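Local structure of geranylgeranyl pyrophosphate synthase (Corynebacterium glutamicum, 3LK5) at residues Phe11-Phe21 with Pro67-Gln78; Ala273-Arg282 with Val308-Ile317. The protein probably catalyses magnesium-dependent prenyl transfer, with dimethylallyltranstransferase activity, in isoprenoid biosynthesis, like other FPP/GGPP synthases. One frame throughout, in Å; residues are numbered along the deposited sequence.

Interaction 1. Residues Phe11-Phe21 with Pro67-Gln78; sequences FDAHDLDLDKF and PLYAWAGFLAAQ
Phe21 lies against the indole of Trp71 as an offset stack: its ring and the five-membered ring are only 8° from parallel, with centroids 4.3 Å apart. The overlap is made by Phe21 CE1 and CZ, CE1 lying over one indole face, while CG of Leu75, one turn on in the same helix, lies over the rim of the opposite face. With CG anti to the backbone N (chi1 179°), Trp71 carries its indole out toward the 11-21 loop. Leu16 packs just as closely through both branches, CD1 lying 3.6 Å from Leu68 CD1 and CD2 3.6 Å from Ala72 CB. Indole NE1 is buried here without a polar partner; Asp15 O, near the ring plane, stays 3.9 Å from NE1.

The earlier part, Phe11 to Asp15, is poorly ordered and nearer solvent, although single atoms still come close. Phe11 CZ is 3.4 Å from Trp71 CZ2, but the two rings barely overlap. His14, exposed, crosses Gln78 without bonding to it; His14 NE2 bonds to Lys81 O and Gln78 OE1 to Ser83 N.

The loop thus covers one side of helix 65-78 just before helix 21-43 begins. Helix 87-111 adds Leu91 against Phe21 and Val90 against Trp71, and helix 355-369 brings Gln360 against Leu16.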
loop_
_atom_site.group_PDB
_atom_site.type_symbol
_atom_site.label_atom_id
_atom_site.label_comp_id
_atom_site.label_asym_id
_atom_site.label_seq_id
_atom_site.Cartn_x
_atom_site.Cartn_y
_atom_site.Cartn_z
ATOM N N PHE A 11 -26.856 14.607 11.351
ATOM C CA PHE A 11 -26.031 15.580 12.064
ATOM C C PHE A 11 -26.055 16.913 11.287
ATOM O O PHE A 11 -26.543 16.950 10.148
ATOM C CB PHE A 11 -24.615 14.998 12.335
ATOM C CG PHE A 11 -23.584 15.231 11.229
ATOM C CD1 PHE A 11 -23.940 15.236 9.883
ATOM C CD2 PHE A 11 -22.237 15.411 11.563
ATOM C CE1 PHE A 11 -22.989 15.455 8.897
ATOM C CE2 PHE A 11 -21.272 15.618 10.579
ATOM C CZ PHE A 11 -21.650 15.633 9.245
ATOM N N ASP A 12 -25.577 18.001 11.897
ATOM C CA ASP A 12 -25.566 19.315 11.229
ATOM C C ASP A 12 -24.468 19.369 10.136
ATOM O O ASP A 12 -23.264 19.293 10.429
ATOM C CB ASP A 12 -25.421 20.463 12.254
ATOM C CG ASP A 12 -25.944 21.821 11.733
ATOM O OD1 ASP A 12 -25.796 22.137 10.529
ATOM O OD2 ASP A 12 -26.492 22.594 12.555
ATOM N N ALA A 13 -24.919 19.510 8.887
ATOM C CA ALA A 13 -24.066 19.476 7.689
ATOM C C ALA A 13 -23.334 20.795 7.374
ATOM O O ALA A 13 -22.627 20.882 6.368
ATOM C CB ALA A 13 -24.896 19.036 6.481
ATOM N N HIS A 14 -23.519 21.811 8.219
ATOM C CA HIS A 14 -22.902 23.131 8.013
ATOM C C HIS A 14 -22.067 23.557 9.213
ATOM O O HIS A 14 -21.390 24.599 9.185
ATOM C CB HIS A 14 -23.962 24.198 7.691
ATOM C CG HIS A 14 -24.305 24.294 6.234
ATOM N ND1 HIS A 14 -25.362 23.608 5.667
ATOM C CD2 HIS A 14 -23.728 24.994 5.227
ATOM C CE1 HIS A 14 -25.421 23.883 4.376
ATOM N NE2 HIS A 14 -24.441 24.721 4.083
ATOM N N ASP A 15 -22.103 22.748 10.268
ATOM C CA ASP A 15 -21.336 23.072 11.463
ATOM C C ASP A 15 -20.340 21.967 11.820
ATOM O O ASP A 15 -20.547 20.781 11.520
ATOM C CB ASP A 15 -22.257 23.471 12.647
ATOM C CG ASP A 15 -22.398 22.369 13.700
ATOM O OD1 ASP A 15 -22.024 22.616 14.867
ATOM O OD2 ASP A 15 -22.873 21.259 13.364
ATOM N N LEU A 16 -19.253 22.385 12.457
ATOM C CA LEU A 16 -18.165 21.504 12.847
ATOM C C LEU A 16 -18.301 21.121 14.326
ATOM O O LEU A 16 -18.171 21.976 15.226
ATOM C CB LEU A 16 -16.831 22.212 12.573
ATOM C CG LEU A 16 -15.508 21.509 12.825
ATOM C CD1 LEU A 16 -15.470 20.165 12.139
ATOM C CD2 LEU A 16 -14.380 22.412 12.326
ATOM N N ASP A 17 -18.595 19.847 14.573
ATOM C CA ASP A 17 -18.755 19.343 15.929
ATOM C C ASP A 17 -17.592 18.410 16.232
ATOM O O ASP A 17 -17.607 17.258 15.835
ATOM C CB ASP A 17 -20.097 18.617 16.066
ATOM C CG ASP A 17 -20.502 18.373 17.514
ATOM O OD1 ASP A 17 -19.667 17.949 18.347
ATOM O OD2 ASP A 17 -21.694 18.580 17.812
ATOM N N LEU A 18 -16.594 18.909 16.956
ATOM C CA LEU A 18 -15.350 18.169 17.158
ATOM C C LEU A 18 -15.588 16.885 17.917
ATOM O O LEU A 18 -15.009 15.850 17.584
ATOM C CB LEU A 18 -14.317 18.999 17.927
ATOM C CG LEU A 18 -13.983 20.396 17.409
ATOM C CD1 LEU A 18 -12.845 20.960 18.253
ATOM C CD2 LEU A 18 -13.613 20.386 15.927
ATOM N N ASP A 19 -16.423 16.956 18.954
ATOM C CA ASP A 19 -16.600 15.804 19.835
ATOM C C ASP A 19 -17.411 14.654 19.237
ATOM O O ASP A 19 -17.105 13.508 19.527
ATOM C CB ASP A 19 -17.126 16.215 21.229
ATOM C CG ASP A 19 -16.104 17.043 22.023
ATOM O OD1 ASP A 19 -14.879 16.937 21.759
ATOM O OD2 ASP A 19 -16.530 17.808 22.917
ATOM N N LYS A 20 -18.408 14.941 18.401
ATOM C CA LYS A 20 -19.252 13.867 17.835
ATOM C C LYS A 20 -18.766 13.351 16.473
ATOM O O LYS A 20 -19.211 12.295 16.024
ATOM C CB LYS A 20 -20.712 14.313 17.648
ATOM C CG LYS A 20 -21.439 14.735 18.935
ATOM C CD LYS A 20 -22.938 14.895 18.685
ATOM C CE LYS A 20 -23.600 15.772 19.752
ATOM N NZ LYS A 20 -23.945 15.050 21.018
ATOM N N PHE A 21 -17.920 14.115 15.781
ATOM C CA PHE A 21 -17.521 13.687 14.432
ATOM C C PHE A 21 -16.914 12.266 14.379
ATOM O O PHE A 21 -17.231 11.531 13.458
ATOM C CB PHE A 21 -16.637 14.718 13.715
ATOM C CG PHE A 21 -16.515 14.474 12.245
ATOM C CD1 PHE A 21 -17.589 14.707 11.419
ATOM C CD2 PHE A 21 -15.328 14.003 11.704
ATOM C CE1 PHE A 21 -17.516 14.479 10.071
ATOM C CE2 PHE A 21 -15.221 13.780 10.346
ATOM C CZ PHE A 21 -16.325 14.011 9.520
ATOM N N PRO A 67 -9.698 12.648 9.363
ATOM C CA PRO A 67 -11.017 12.911 8.782
ATOM C C PRO A 67 -11.633 14.174 9.340
ATOM O O PRO A 67 -12.315 14.901 8.627
ATOM C CB PRO A 67 -11.874 11.713 9.254
ATOM C CG PRO A 67 -10.900 10.616 9.486
ATOM C CD PRO A 67 -9.616 11.305 9.960
ATOM N N LEU A 68 -11.392 14.450 10.611
ATOM C CA LEU A 68 -11.932 15.705 11.189
ATOM C C LEU A 68 -11.403 16.965 10.477
ATOM O O LEU A 68 -12.155 17.886 10.165
ATOM C CB LEU A 68 -11.593 15.755 12.679
ATOM C CG LEU A 68 -12.195 16.927 13.485
ATOM C CD1 LEU A 68 -13.725 17.193 13.255
ATOM C CD2 LEU A 68 -11.882 16.666 14.960
ATOM N N TYR A 69 -10.105 16.987 10.178
ATOM C CA TYR A 69 -9.531 18.093 9.426
ATOM C C TYR A 69 -10.003 18.146 7.987
ATOM O O TYR A 69 -10.215 19.236 7.473
ATOM C CB TYR A 69 -7.985 18.125 9.519
ATOM C CG TYR A 69 -7.493 18.906 10.726
ATOM C CD1 TYR A 69 -6.712 18.297 11.691
ATOM C CD2 TYR A 69 -7.819 20.271 10.880
ATOM C CE1 TYR A 69 -6.249 19.015 12.797
ATOM C CE2 TYR A 69 -7.363 20.991 11.955
ATOM C CZ TYR A 69 -6.566 20.362 12.904
ATOM O OH TYR A 69 -6.096 21.091 13.980
ATOM N N ALA A 70 -10.162 16.994 7.319
ATOM C CA ALA A 70 -10.725 17.003 5.983
ATOM C C ALA A 70 -12.143 17.621 5.986
ATOM O O ALA A 70 -12.495 18.443 5.128
ATOM C CB ALA A 70 -10.753 15.566 5.396
ATOM N N TRP A 71 -12.956 17.196 6.954
ATOM C CA TRP A 71 -14.297 17.739 7.096
ATOM C C TRP A 71 -14.295 19.247 7.357
ATOM O O TRP A 71 -15.057 19.977 6.756
ATOM C CB TRP A 71 -15.042 16.966 8.206
ATOM C CG TRP A 71 -16.457 17.439 8.496
ATOM C CD1 TRP A 71 -16.928 17.870 9.716
ATOM C CD2 TRP A 71 -17.579 17.467 7.601
ATOM N NE1 TRP A 71 -18.254 18.204 9.617
ATOM C CE2 TRP A 71 -18.687 17.957 8.341
ATOM C CE3 TRP A 71 -17.759 17.135 6.253
ATOM C CZ2 TRP A 71 -19.951 18.150 7.764
ATOM C CZ3 TRP A 71 -19.019 17.319 5.673
ATOM C CH2 TRP A 71 -20.102 17.824 6.443
ATOM N N ALA A 72 -13.402 19.693 8.223
ATOM C CA ALA A 72 -13.260 21.122 8.517
ATOM C C ALA A 72 -12.838 21.894 7.288
ATOM O O ALA A 72 -13.301 23.018 7.081
ATOM C CB ALA A 72 -12.251 21.322 9.631
ATOM N N GLY A 73 -11.934 21.328 6.492
ATOM C CA GLY A 73 -11.546 21.973 5.216
ATOM C C GLY A 73 -12.697 22.123 4.242
ATOM O O GLY A 73 -12.862 23.172 3.577
ATOM N N PHE A 74 -13.514 21.084 4.158
ATOM C CA PHE A 74 -14.735 21.128 3.334
ATOM C C PHE A 74 -15.672 22.233 3.828
ATOM O O PHE A 74 -16.161 23.039 3.029
ATOM C CB PHE A 74 -15.439 19.757 3.368
ATOM C CG PHE A 74 -16.746 19.720 2.616
ATOM C CD1 PHE A 74 -16.767 19.553 1.237
ATOM C CD2 PHE A 74 -17.959 19.856 3.307
ATOM C CE1 PHE A 74 -17.969 19.533 0.528
ATOM C CE2 PHE A 74 -19.170 19.836 2.630
ATOM C CZ PHE A 74 -19.178 19.687 1.220
ATOM N N LEU A 75 -15.900 22.286 5.135
ATOM C CA LEU A 75 -16.813 23.283 5.686
ATOM C C LEU A 75 -16.243 24.709 5.519
ATOM O O LEU A 75 -16.987 25.636 5.222
ATOM C CB LEU A 75 -17.102 23.015 7.162
ATOM C CG LEU A 75 -17.875 21.724 7.477
ATOM C CD1 LEU A 75 -18.010 21.602 8.983
ATOM C CD2 LEU A 75 -19.247 21.696 6.780
ATOM N N ALA A 76 -14.942 24.869 5.726
ATOM C CA ALA A 76 -14.288 26.170 5.536
ATOM C C ALA A 76 -14.477 26.728 4.109
ATOM O O ALA A 76 -14.685 27.943 3.940
ATOM C CB ALA A 76 -12.795 26.101 5.920
ATOM N N ALA A 77 -14.435 25.850 3.105
ATOM C CA ALA A 77 -14.554 26.229 1.693
ATOM C C ALA A 77 -15.984 26.289 1.220
ATOM O O ALA A 77 -16.301 26.930 0.231
ATOM C CB ALA A 77 -13.810 25.228 0.824
ATOM N N GLN A 78 -16.848 25.543 1.883
ATOM C CA GLN A 78 -18.184 25.344 1.347
ATOM C C GLN A 78 -18.966 26.573 1.752
ATOM O O GLN A 78 -19.974 26.897 1.133
ATOM C CB GLN A 78 -18.800 24.056 1.885
ATOM C CG GLN A 78 -19.877 23.496 0.986
ATOM C CD GLN A 78 -21.101 23.046 1.747
ATOM O OE1 GLN A 78 -21.985 22.409 1.183
ATOM N NE2 GLN A 78 -21.169 23.382 3.036
#

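Interaction 2. Residues Ala273-Arg282 with Val308-Ile317; sequences AGDDIREGKR and VGKVTSPEDI
Ile317 reaches back to the 273-282 segment with both branches. Its CD1 lies 3.7 Å from Ile277 CG2 and also touches Arg278 N. Its CG2 rests 3.9 Å from Gly274 O. The split follows from chi1 of -66°: CG2 is anti to the backbone N and CG1 anti to the carbonyl carbon. The Ile277 and Ile317 side chains run antiparallel, flank to flank, and Val311 CG2 adds a looser contact to Ile277 CG2.

At the other end the backbones meet. Gly309 N donates to Ile277 O over 2.8 Å. The bond is fairly straight, with an N-H...O angle of 150° and a C=O...N angle of 165°. That carbonyl also accepts from Gly280 N, so two amides grip it. Alongside, Gly309 CA makes a CA-H...O contact with Arg278 O at 3.4 Å. The CA atoms of Gly280 and Gly309 are 3.5 Å apart, a spacing with no room for a CB on Gly280, where it would clash with Gly309 CA.

Further out, Arg278 lays CG 3.5 Å from Val311 O, then bends at chi3 to meet Asp275 and Glu279 in a salt-bridge network; its hydrogen bonds to Asp275 OD1 are weak. Ser313 caps the helix carrying Ile317, OG accepting from Asp316 N. Farther along helix 314-326, Ile320, Thr321 and Ile324 also touch Ile277.

The arrangement combines a Schellman motif at Gly280 with an N-capped helix start. The Glu279 side chain is about 3 Å from that of Asp112, a magnesium ligand in a structure of this protein, although no metal is bound to this chain. This is consistent with the aspartate-rich, metal-binding end of the all-helical polyprenyl synthetase fold.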
loop_
_atom_site.group_PDB
_atom_site.type_symbol
_atom_site.label_atom_id
_atom_site.label_comp_id
_atom_site.label_asym_id
_atom_site.label_seq_id
_atom_site.Cartn_x
_atom_site.Cartn_y
_atom_site.Cartn_z
ATOM N N ALA A 273 5.606 5.499 30.516
ATOM C CA ALA A 273 6.362 6.750 30.662
ATOM C C ALA A 273 7.685 6.649 29.894
ATOM O O ALA A 273 8.391 5.638 29.999
ATOM C CB ALA A 273 6.605 7.065 32.173
ATOM N N GLY A 274 7.989 7.664 29.083
ATOM C CA GLY A 274 9.285 7.774 28.412
ATOM C C GLY A 274 9.522 6.792 27.295
ATOM O O GLY A 274 10.660 6.566 26.875
ATOM N N ASP A 275 8.431 6.215 26.797
ATOM C CA ASP A 275 8.475 5.289 25.678
ATOM C C ASP A 275 9.359 5.756 24.538
ATOM O O ASP A 275 10.056 4.954 23.920
ATOM C CB ASP A 275 7.059 5.095 25.151
ATOM C CG ASP A 275 6.921 3.849 24.335
ATOM O OD1 ASP A 275 7.178 2.764 24.900
ATOM O OD2 ASP A 275 6.544 3.967 23.148
ATOM N N ASP A 276 9.331 7.063 24.258
ATOM C CA ASP A 276 10.146 7.629 23.172
ATOM C C ASP A 276 11.643 7.506 23.436
ATOM O O ASP A 276 12.428 7.485 22.487
ATOM C CB ASP A 276 9.808 9.105 22.915
ATOM C CG ASP A 276 8.547 9.290 22.076
ATOM O OD1 ASP A 276 7.939 8.288 21.640
ATOM O OD2 ASP A 276 8.160 10.443 21.827
ATOM N N ILE A 277 12.027 7.456 24.710
ATOM C CA ILE A 277 13.440 7.229 25.076
ATOM C C ILE A 277 13.807 5.762 24.780
ATOM O O ILE A 277 14.780 5.487 24.067
ATOM C CB ILE A 277 13.741 7.561 26.554
ATOM C CG1 ILE A 277 13.449 9.031 26.902
ATOM C CG2 ILE A 277 15.198 7.236 26.900
ATOM C CD1 ILE A 277 14.118 10.047 26.010
ATOM N N ARG A 278 12.992 4.847 25.325
ATOM C CA ARG A 278 13.137 3.403 25.116
ATOM C C ARG A 278 13.179 3.010 23.649
ATOM O O ARG A 278 13.920 2.108 23.292
ATOM C CB ARG A 278 12.033 2.622 25.850
ATOM C CG ARG A 278 12.229 1.099 25.841
ATOM C CD ARG A 278 10.901 0.355 25.964
ATOM N NE ARG A 278 9.944 0.800 24.951
ATOM C CZ ARG A 278 9.824 0.276 23.730
ATOM N NH1 ARG A 278 10.588 -0.749 23.354
ATOM N NH2 ARG A 278 8.928 0.771 22.878
ATOM N N GLU A 279 12.406 3.707 22.813
ATOM C CA GLU A 279 12.287 3.404 21.389
ATOM C C GLU A 279 13.363 4.110 20.550
ATOM O O GLU A 279 13.506 3.827 19.368
ATOM C CB GLU A 279 10.887 3.819 20.899
ATOM C CG GLU A 279 10.357 3.112 19.655
ATOM C CD GLU A 279 9.054 2.345 19.914
ATOM O OE1 GLU A 279 8.160 2.889 20.606
ATOM O OE2 GLU A 279 8.931 1.200 19.417
ATOM N N GLY A 280 14.107 5.044 21.142
ATOM C CA GLY A 280 15.119 5.803 20.386
ATOM C C GLY A 280 14.630 6.757 19.303
ATOM O O GLY A 280 15.303 6.928 18.275
ATOM N N LYS A 281 13.475 7.401 19.516
ATOM C CA LYS A 281 12.951 8.374 18.521
ATOM C C LYS A 281 13.929 9.526 18.317
ATOM O O LYS A 281 14.438 10.094 19.299
ATOM C CB LYS A 281 11.595 8.953 18.960
ATOM C CG LYS A 281 10.387 7.993 18.900
ATOM C CD LYS A 281 9.563 8.115 17.593
ATOM C CE LYS A 281 8.689 9.384 17.512
ATOM N NZ LYS A 281 7.283 9.209 18.034
ATOM N N ARG A 282 14.154 9.912 17.071
ATOM C CA ARG A 282 15.045 11.031 16.776
ATOM C C ARG A 282 14.307 12.375 16.662
ATOM O O ARG A 282 14.085 12.906 15.565
ATOM C CB ARG A 282 15.893 10.742 15.532
ATOM C CG ARG A 282 16.838 9.592 15.758
ATOM C CD ARG A 282 18.032 10.050 16.565
ATOM N NE ARG A 282 18.741 8.937 17.180
ATOM C CZ ARG A 282 19.786 9.070 18.003
ATOM N NH1 ARG A 282 20.293 10.274 18.295
ATOM N NH2 ARG A 282 20.348 7.984 18.523
ATOM N N VAL A 308 19.733 6.242 24.848
ATOM C CA VAL A 308 18.525 6.329 23.999
ATOM C C VAL A 308 18.384 5.155 23.043
ATOM O O VAL A 308 19.318 4.824 22.303
ATOM C CB VAL A 308 18.399 7.654 23.208
ATOM C CG1 VAL A 308 18.218 8.837 24.167
ATOM C CG2 VAL A 308 19.586 7.860 22.245
ATOM N N GLY A 309 17.207 4.532 23.085
ATOM C CA GLY A 309 16.883 3.390 22.223
ATOM C C GLY A 309 17.558 2.116 22.683
ATOM O O GLY A 309 17.498 1.100 21.992
ATOM N N LYS A 310 18.202 2.175 23.850
ATOM C CA LYS A 310 18.960 1.039 24.388
ATOM C C LYS A 310 18.557 0.672 25.815
ATOM O O LYS A 310 18.624 -0.489 26.192
ATOM C CB LYS A 310 20.470 1.303 24.311
ATOM C CG LYS A 310 20.997 1.443 22.885
ATOM C CD LYS A 310 22.458 1.855 22.864
ATOM C CE LYS A 310 22.751 2.788 21.699
ATOM N NZ LYS A 310 24.040 3.503 21.918
ATOM N N VAL A 311 18.150 1.652 26.611
ATOM C CA VAL A 311 17.688 1.370 27.969
ATOM C C VAL A 311 16.226 0.910 27.995
ATOM O O VAL A 311 15.470 1.141 27.046
ATOM C CB VAL A 311 17.893 2.570 28.928
ATOM C CG1 VAL A 311 19.374 2.873 29.098
ATOM C CG2 VAL A 311 17.133 3.798 28.448
ATOM N N THR A 312 15.844 0.278 29.106
ATOM C CA THR A 312 14.557 -0.403 29.246
ATOM C C THR A 312 13.862 -0.088 30.579
ATOM O O THR A 312 12.657 0.177 30.612
ATOM C CB THR A 312 14.758 -1.951 29.028
ATOM O OG1 THR A 312 14.260 -2.305 27.737
ATOM C CG2 THR A 312 14.072 -2.814 30.104
ATOM N N SER A 313 14.621 -0.115 31.674
ATOM C CA SER A 313 14.037 0.043 33.001
ATOM C C SER A 313 13.509 1.472 33.227
ATOM O O SER A 313 14.104 2.435 32.735
ATOM C CB SER A 313 15.048 -0.340 34.091
ATOM O OG SER A 313 15.919 0.736 34.396
ATOM N N PRO A 314 12.392 1.605 33.975
ATOM C CA PRO A 314 11.856 2.928 34.302
ATOM C C PRO A 314 12.930 3.844 34.902
ATOM O O PRO A 314 13.019 5.005 34.518
ATOM C CB PRO A 314 10.768 2.619 35.339
ATOM C CG PRO A 314 10.301 1.248 34.979
ATOM C CD PRO A 314 11.517 0.519 34.466
ATOM N N GLU A 315 13.741 3.301 35.811
ATOM C CA GLU A 315 14.821 4.030 36.479
ATOM C C GLU A 315 15.857 4.605 35.486
ATOM O O GLU A 315 16.162 5.806 35.526
ATOM C CB GLU A 315 15.499 3.130 37.537
ATOM C CG GLU A 315 14.561 2.540 38.626
ATOM C CD GLU A 315 13.658 1.357 38.157
ATOM O OE1 GLU A 315 13.763 0.887 36.989
ATOM O OE2 GLU A 315 12.824 0.908 38.984
ATOM N N ASP A 316 16.373 3.760 34.595
ATOM C CA ASP A 316 17.285 4.181 33.512
ATOM C C ASP A 316 16.650 5.218 32.571
ATOM O O ASP A 316 17.298 6.173 32.141
ATOM C CB ASP A 316 17.707 2.977 32.653
ATOM C CG ASP A 316 18.662 2.036 33.374
ATOM O OD1 ASP A 316 18.884 2.195 34.587
ATOM O OD2 ASP A 316 19.193 1.119 32.713
ATOM N N ILE A 317 15.389 4.994 32.216
ATOM C CA ILE A 317 14.663 5.940 31.359
ATOM C C ILE A 317 14.563 7.328 32.025
ATOM O O ILE A 317 14.782 8.377 31.375
ATOM C CB ILE A 317 13.253 5.407 31.036
ATOM C CG1 ILE A 317 13.350 4.148 30.179
ATOM C CG2 ILE A 317 12.395 6.490 30.326
ATOM C CD1 ILE A 317 13.715 4.400 28.753
#

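Overall arrangement
From the N terminus, interaction 1 comes first: residues 11-21, leading into helix 21-43, are met by helix 65-78, closing a loop of 45 intervening residues, mostly helical. Interaction 2 opens much later. Residues 273-282 are joined by 308-317 after 25 residues that include helices 284-296 and 298-307, so the segment around short helix 275-278 is tied to the start of helix 314-326. The two closures run in series, neither nested nor crossed. The centres of interactions 1 and 2 are about 38 Å apart, on opposite sides of the chain's centre. The nearest atoms of interactions 1 and 2 are about 18 Å apart. Interaction 1 lies away from the annotated metal ligands, whereas interaction 2 comes close to two of them, Asp112 and Asp194.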